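Acetylene hydratase (Pelobacter acetylenicus, PDB 2E7Z) catalyses the hydration of acetylene to acetaldehyde, using a [4Fe-4S] cluster and a tungsten-bis(molybdopterin guanine dinucleotide) cofactor. Local coordinates at residues K2-Q7 and D457-R462. Numbering follows the deposited sequence.
Sequences KHVVCQ and DHWLER. With SF4 (iron/sulfur cluster), chain D; MGD (2-amino-5,6-dimercapto-7-methyl-3,7,8a,9-tetrahydro-8-oxa-1,3,9,10-tetraaza-anthracen-4-one guanosine dinucleotide), chain E.
Gln7 OE1 takes two hydrogen bonds from Arg462, 2.8 Å from NH1 and a more bent one from NE. Both nitrogens lie on the same face of the amide, NH1 well above the carbonyl plane, while OE1 stays in the guanidinium plane. NH1 is shared: with NH2 it also donates to the guanine O6 of MGD, 2.9 Å from Arg462 NH2, which forms a salt bridge with Asp457 OD1 as well. The other end of the Gln7 amide is held too: NE2 donates to Val5 O at 2.8 Å and to a water that bonds Trp459 O and Arg462 O.

Beside these bonds the Trp459 indole lies flat against the backbone of Cys6 and Gln7. Cys6 CA sits 3.8 Å from the centroid of the six-membered ring, a CH-pi contact, and Gln7 N covers the same face. With chi1 at -168°, Val4 brings CG1 to the ring edge, 3.5 Å from Trp459 CE3; Trp459 NE1 is hydrogen-bonded to Ser8 OG. Cys6 SG, 2.3 Å from FE2 of the cluster, approaches the ring obliquely. With an alanine in place of Trp459, a gap would probably open beside Cys6 and Ser8 would lose its indole partner. Strand 2-5 and its cluster-binding end thus meet the loop after strand 452-455, one buried contact linking a [4Fe-4S] ligand to the arginine that donates twice to guanine O6.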
ATOM      1  N   LYS A   2       8.527  24.911 -12.371  1.00 17.50           N
ATOM      2  CA  LYS A   2       8.902  24.238 -11.132  1.00 15.29           C
ATOM      3  C   LYS A   2       9.093  22.746 -11.398  1.00 14.12           C
ATOM      4  O   LYS A   2       8.423  22.201 -12.291  1.00 14.34           O
ATOM      5  CB  LYS A   2       7.782  24.428 -10.103  1.00 16.58           C
ATOM      6  CG  LYS A   2       7.512  25.898  -9.711  1.00 19.67           C
ATOM      7  CD  LYS A   2       8.586  26.450  -8.767  1.00 21.95           C
ATOM      8  CE  LYS A   2       8.648  27.983  -8.721  1.00 26.44           C
ATOM      9  NZ  LYS A   2       7.317  28.613  -8.683  1.00 28.90           N
ATOM     10  N   HIS A   3       9.985  22.094 -10.647  1.00 12.12           N
ATOM     11  CA  HIS A   3       9.995  20.617 -10.597  1.00 10.89           C
ATOM     12  C   HIS A   3       9.156  20.197  -9.388  1.00 11.11           C
ATOM     13  O   HIS A   3       9.281  20.769  -8.291  1.00 10.52           O
ATOM     14  CB  HIS A   3      11.411  20.005 -10.593  1.00 11.72           C
ATOM     15  CG  HIS A   3      12.251  20.345  -9.400  1.00 12.12           C
ATOM     16  ND1 HIS A   3      12.312  19.559  -8.267  1.00 16.59           N
ATOM     17  CD2 HIS A   3      13.114  21.369  -9.191  1.00 11.65           C
ATOM     18  CE1 HIS A   3      13.155  20.096  -7.401  1.00 13.13           C
ATOM     19  NE2 HIS A   3      13.650  21.198  -7.934  1.00 15.25           N
ATOM     20  N   VAL A   4       8.264  19.228  -9.607  1.00 10.54           N
ATOM     21  CA  VAL A   4       7.280  18.850  -8.588  1.00 10.30           C
ATOM     22  C   VAL A   4       7.203  17.331  -8.556  1.00 10.03           C
ATOM     23  O   VAL A   4       7.167  16.697  -9.622  1.00 10.45           O
ATOM     24  CB  VAL A   4       5.879  19.477  -8.896  1.00 11.23           C
ATOM     25  CG1 VAL A   4       4.951  19.332  -7.707  1.00 10.44           C
ATOM     26  CG2 VAL A   4       6.026  20.952  -9.280  1.00 12.13           C
ATOM     27  N   VAL A   5       7.184  16.755  -7.351  1.00  9.43           N
ATOM     28  CA  VAL A   5       6.887  15.334  -7.235  1.00  9.13           C
ATOM     29  C   VAL A   5       5.363  15.130  -7.414  1.00  9.09           C
ATOM     30  O   VAL A   5       4.559  15.646  -6.619  1.00  8.73           O
ATOM     31  CB  VAL A   5       7.369  14.773  -5.882  1.00  8.53           C
ATOM     32  CG1 VAL A   5       6.881  13.337  -5.726  1.00 10.13           C
ATOM     33  CG2 VAL A   5       8.902  14.879  -5.771  1.00 10.27           C
ATOM     34  N   CYS A   6       4.954  14.419  -8.463  1.00  9.10           N
ATOM     35  CA  CYS A   6       3.546  14.197  -8.646  1.00  9.08           C
ATOM     36  C   CYS A   6       3.069  13.242  -7.556  1.00  8.84           C
ATOM     37  O   CYS A   6       3.669  12.179  -7.360  1.00  8.85           O
ATOM     38  CB  CYS A   6       3.330  13.592 -10.019  1.00 10.02           C
ATOM     39  SG  CYS A   6       1.609  13.148 -10.311  1.00 10.63           S
ATOM     40  N   GLN A   7       2.009  13.636  -6.850  1.00  8.42           N
ATOM     41  CA  GLN A   7       1.417  12.773  -5.824  1.00  9.51           C
ATOM     42  C   GLN A   7      -0.002  12.388  -6.220  1.00  9.83           C
ATOM     43  O   GLN A   7      -0.844  12.097  -5.361  1.00 10.03           O
ATOM     44  CB  GLN A   7       1.478  13.463  -4.462  1.00  9.16           C
ATOM     45  CG  GLN A   7       2.941  13.650  -4.004  1.00  7.89           C
ATOM     46  CD  GLN A   7       3.202  14.959  -3.269  1.00  7.99           C
ATOM     47  OE1 GLN A   7       2.713  15.171  -2.145  1.00  8.87           O
ATOM     48  NE2 GLN A   7       4.030  15.817  -3.862  1.00  8.33           N
ATOM     49  N   ASP A 457      -4.406  20.442   1.815  1.00  7.86           N
ATOM     50  CA  ASP A 457      -3.728  20.958   0.642  1.00  8.37           C
ATOM     51  C   ASP A 457      -3.539  19.864  -0.419  1.00  9.10           C
ATOM     52  O   ASP A 457      -3.811  18.689  -0.189  1.00  8.49           O
ATOM     53  CB  ASP A 457      -2.421  21.701   0.991  1.00  7.91           C
ATOM     54  CG  ASP A 457      -1.352  20.816   1.608  1.00  7.30           C
ATOM     55  OD1 ASP A 457      -1.549  19.605   1.712  1.00  8.61           O
ATOM     56  OD2 ASP A 457      -0.302  21.404   1.952  1.00  8.57           O
ATOM     57  N   HIS A 458      -3.095  20.282  -1.599  1.00  8.51           N
ATOM     58  CA  HIS A 458      -2.910  19.423  -2.744  1.00  8.36           C
ATOM     59  C   HIS A 458      -1.421  19.437  -3.140  1.00  8.39           C
ATOM     60  O   HIS A 458      -0.658  20.356  -2.785  1.00  8.66           O
ATOM     61  CB  HIS A 458      -3.825  19.981  -3.862  1.00  8.90           C
ATOM     62  CG  HIS A 458      -3.750  19.244  -5.159  1.00 10.78           C
ATOM     63  ND1 HIS A 458      -2.754  19.462  -6.090  1.00 10.48           N
ATOM     64  CD2 HIS A 458      -4.554  18.281  -5.678  1.00 10.11           C
ATOM     65  CE1 HIS A 458      -2.955  18.668  -7.129  1.00 10.32           C
ATOM     66  NE2 HIS A 458      -4.039  17.940  -6.905  1.00  9.98           N
ATOM     67  N   TRP A 459      -0.982  18.411  -3.856  1.00  8.41           N
ATOM     68  CA  TRP A 459       0.435  18.312  -4.205  1.00  8.41           C
ATOM     69  C   TRP A 459       0.992  19.469  -5.049  1.00  8.59           C
ATOM     70  O   TRP A 459       2.201  19.656  -5.092  1.00  9.00           O
ATOM     71  CB  TRP A 459       0.760  16.943  -4.828  1.00  8.28           C
ATOM     72  CG  TRP A 459       0.168  16.618  -6.164  1.00  8.08           C
ATOM     73  CD1 TRP A 459      -0.960  15.881  -6.398  1.00  9.04           C
ATOM     74  CD2 TRP A 459       0.748  16.893  -7.451  1.00  8.39           C
ATOM     75  NE1 TRP A 459      -1.146  15.734  -7.776  1.00  9.58           N
ATOM     76  CE2 TRP A 459      -0.103  16.336  -8.429  1.00  9.78           C
ATOM     77  CE3 TRP A 459       1.910  17.558  -7.870  1.00  9.58           C
ATOM     78  CZ2 TRP A 459       0.179  16.427  -9.798  1.00  9.77           C
ATOM     79  CZ3 TRP A 459       2.188  17.627  -9.218  1.00  9.94           C
ATOM     80  CH2 TRP A 459       1.326  17.073 -10.161  1.00 10.64           C
ATOM     81  N   LEU A 460       0.133  20.220  -5.732  1.00  9.14           N
ATOM     82  CA  LEU A 460       0.584  21.396  -6.493  1.00  9.87           C
ATOM     83  C   LEU A 460       0.677  22.630  -5.577  1.00 10.12           C
ATOM     84  O   LEU A 460       0.974  23.735  -6.048  1.00 10.78           O
ATOM     85  CB  LEU A 460      -0.363  21.665  -7.696  1.00  9.65           C
ATOM     86  CG  LEU A 460      -0.199  20.665  -8.845  1.00 10.28           C
ATOM     87  CD1 LEU A 460      -1.395  20.825  -9.822  1.00 11.23           C
ATOM     88  CD2 LEU A 460       1.123  20.889  -9.576  1.00 11.97           C
ATOM     89  N   GLU A 461       0.410  22.437  -4.278  1.00  9.06           N
ATOM     90  CA  GLU A 461       0.330  23.540  -3.328  1.00  9.02           C
ATOM     91  C   GLU A 461       1.308  23.403  -2.169  1.00  8.73           C
ATOM     92  O   GLU A 461       1.155  24.083  -1.133  1.00  9.21           O
ATOM     93  CB  GLU A 461      -1.083  23.645  -2.747  1.00  9.27           C
ATOM     94  CG  GLU A 461      -2.191  23.793  -3.800  1.00  9.84           C
ATOM     95  CD  GLU A 461      -3.592  23.641  -3.216  1.00 10.42           C
ATOM     96  OE1 GLU A 461      -3.746  23.031  -2.120  1.00  9.84           O
ATOM     97  OE2 GLU A 461      -4.535  24.140  -3.866  1.00 10.87           O
ATOM     98  N   ARG A 462       2.313  22.538  -2.306  1.00  8.27           N
ATOM     99  CA  ARG A 462       3.180  22.274  -1.165  1.00  8.62           C
ATOM    100  C   ARG A 462       4.594  21.869  -1.547  1.00  7.94           C
ATOM    101  O   ARG A 462       4.795  21.159  -2.535  1.00  8.37           O
ATOM    102  CB  ARG A 462       2.552  21.181  -0.284  1.00  7.54           C
ATOM    103  CG  ARG A 462       2.417  19.791  -0.972  1.00  8.80           C
ATOM    104  CD  ARG A 462       1.560  18.880  -0.119  1.00  7.58           C
ATOM    105  NE  ARG A 462       1.354  17.569  -0.730  1.00  7.71           N
ATOM    106  CZ  ARG A 462       0.186  16.916  -0.710  1.00  7.40           C
ATOM    107  NH1 ARG A 462       0.085  15.721  -1.272  1.00  7.80           N
ATOM    108  NH2 ARG A 462      -0.873  17.444  -0.091  1.00  7.78           N
TER
HETATM  109 FE1  SF4 D 800       1.039   9.420 -13.266  1.00 13.31          FE
HETATM  110 FE2  SF4 D 800       1.777  11.056 -11.263  1.00 11.40          FE
HETATM  111 FE3  SF4 D 800       3.535   9.257 -12.266  1.00 12.64          FE
HETATM  112 FE4  SF4 D 800       1.471   8.433 -10.768  1.00 11.66          FE
HETATM  113  S1  SF4 D 800       3.172   9.717 -10.027  1.00 10.86           S
HETATM  114  S2  SF4 D 800       2.199   7.474 -12.757  1.00 12.99           S
HETATM  115  S3  SF4 D 800      -0.184   9.937 -11.361  1.00 10.96           S
HETATM  116  S4  SF4 D 800       2.615  11.035 -13.419  1.00 13.11           S
HETATM  117  PB  MGD E 801      -8.101   5.777  -0.886  1.00  8.87           P
HETATM  118  O1B MGD E 801      -8.737   4.714  -0.025  1.00  9.55           O
HETATM  119  O2B MGD E 801      -8.674   6.096  -2.217  1.00  9.31           O
HETATM  120  O3B MGD E 801      -6.551   5.459  -1.155  1.00  8.26           O
HETATM  121  O3A MGD E 801      -5.208   3.640  -0.060  1.00  9.36           O
HETATM  122  PA  MGD E 801      -5.311   5.247  -0.156  1.00  8.69           P
HETATM  123  O1A MGD E 801      -4.136   5.841  -0.874  1.00  8.74           O
HETATM  124  O2A MGD E 801      -5.653   5.707   1.229  1.00  7.94           O
HETATM  125  O5' MGD E 801      -8.079   7.113   0.017  1.00  8.04           O
HETATM  126  C5' MGD E 801      -7.194   8.165  -0.328  1.00  8.87           C
HETATM  127  C4' MGD E 801      -7.877   9.449   0.097  1.00  6.98           C
HETATM  128  O4' MGD E 801      -6.890  10.491   0.045  1.00  7.65           O
HETATM  129  C3' MGD E 801      -8.958   9.919  -0.871  1.00  7.56           C
HETATM  130  O3' MGD E 801     -10.188  10.090  -0.147  1.00  8.76           O
HETATM  131  C2' MGD E 801      -8.457  11.248  -1.475  1.00  7.85           C
HETATM  132  O2' MGD E 801      -9.462  12.245  -1.750  1.00  9.39           O
HETATM  133  C1' MGD E 801      -7.521  11.716  -0.394  1.00  7.69           C
HETATM  134  N9  MGD E 801      -6.401  12.569  -0.819  1.00  7.75           N
HETATM  135  C8  MGD E 801      -5.655  12.456  -1.946  1.00  8.18           C
HETATM  136  N7  MGD E 801      -4.652  13.349  -1.947  1.00  8.46           N
HETATM  137  C5  MGD E 801      -4.712  13.999  -0.764  1.00  7.74           C
HETATM  138  C6  MGD E 801      -3.966  15.054  -0.099  1.00  7.81           C
HETATM  139  O6  MGD E 801      -2.968  15.579  -0.635  1.00  7.80           O
HETATM  140  N1  MGD E 801      -4.387  15.394   1.131  1.00  7.29           N
HETATM  141  C2  MGD E 801      -5.472  14.917   1.732  1.00  7.44           C
HETATM  142  N2  MGD E 801      -5.783  15.357   2.985  1.00  7.98           N
HETATM  143  N3  MGD E 801      -6.206  13.956   1.179  1.00  7.44           N
HETATM  144  C4  MGD E 801      -5.856  13.484  -0.035  1.00  7.54           C
HETATM  145  C10 MGD E 801      -4.458   2.960  -1.067  1.00 10.88           C
HETATM  146  C11 MGD E 801      -4.213   1.558  -0.554  1.00 10.61           C
HETATM  147  O11 MGD E 801      -5.494   0.931  -0.522  1.00  8.62           O
HETATM  148  C12 MGD E 801      -3.273   0.823  -1.477  1.00 11.01           C
HETATM  149  S12 MGD E 801      -1.775   1.556  -1.857  1.00 13.53           S
HETATM  150  C13 MGD E 801      -3.576  -0.401  -1.941  1.00 11.18           C
HETATM  151  S13 MGD E 801      -2.601  -1.205  -3.082  1.00 14.62           S
HETATM  152  C14 MGD E 801      -4.800  -1.151  -1.516  1.00 10.51           C
HETATM  153  N15 MGD E 801      -5.781  -1.255  -2.586  1.00 10.42           N
HETATM  154  C16 MGD E 801      -6.956  -1.831  -2.203  1.00 10.39           C
HETATM  155  C17 MGD E 801      -7.804  -2.645  -3.085  1.00 10.57           C
HETATM  156  O17 MGD E 801      -7.462  -2.864  -4.269  1.00 11.93           O
HETATM  157  N18 MGD E 801      -8.943  -3.149  -2.569  1.00 10.82           N
HETATM  158  C19 MGD E 801      -9.337  -2.942  -1.287  1.00  9.48           C
HETATM  159  N19 MGD E 801     -10.493  -3.468  -0.832  1.00 10.76           N
HETATM  160  N20 MGD E 801      -8.622  -2.188  -0.443  1.00  9.83           N
HETATM  161  C21 MGD E 801      -7.461  -1.644  -0.831  1.00 10.49           C
HETATM  162  N22 MGD E 801      -6.748  -0.923   0.037  1.00  9.47           N
HETATM  163  C23 MGD E 801      -5.409  -0.470  -0.279  1.00 10.39           C
HETATM  164  O   HOH W   1       4.581  18.776  -3.826  1.00  8.29           O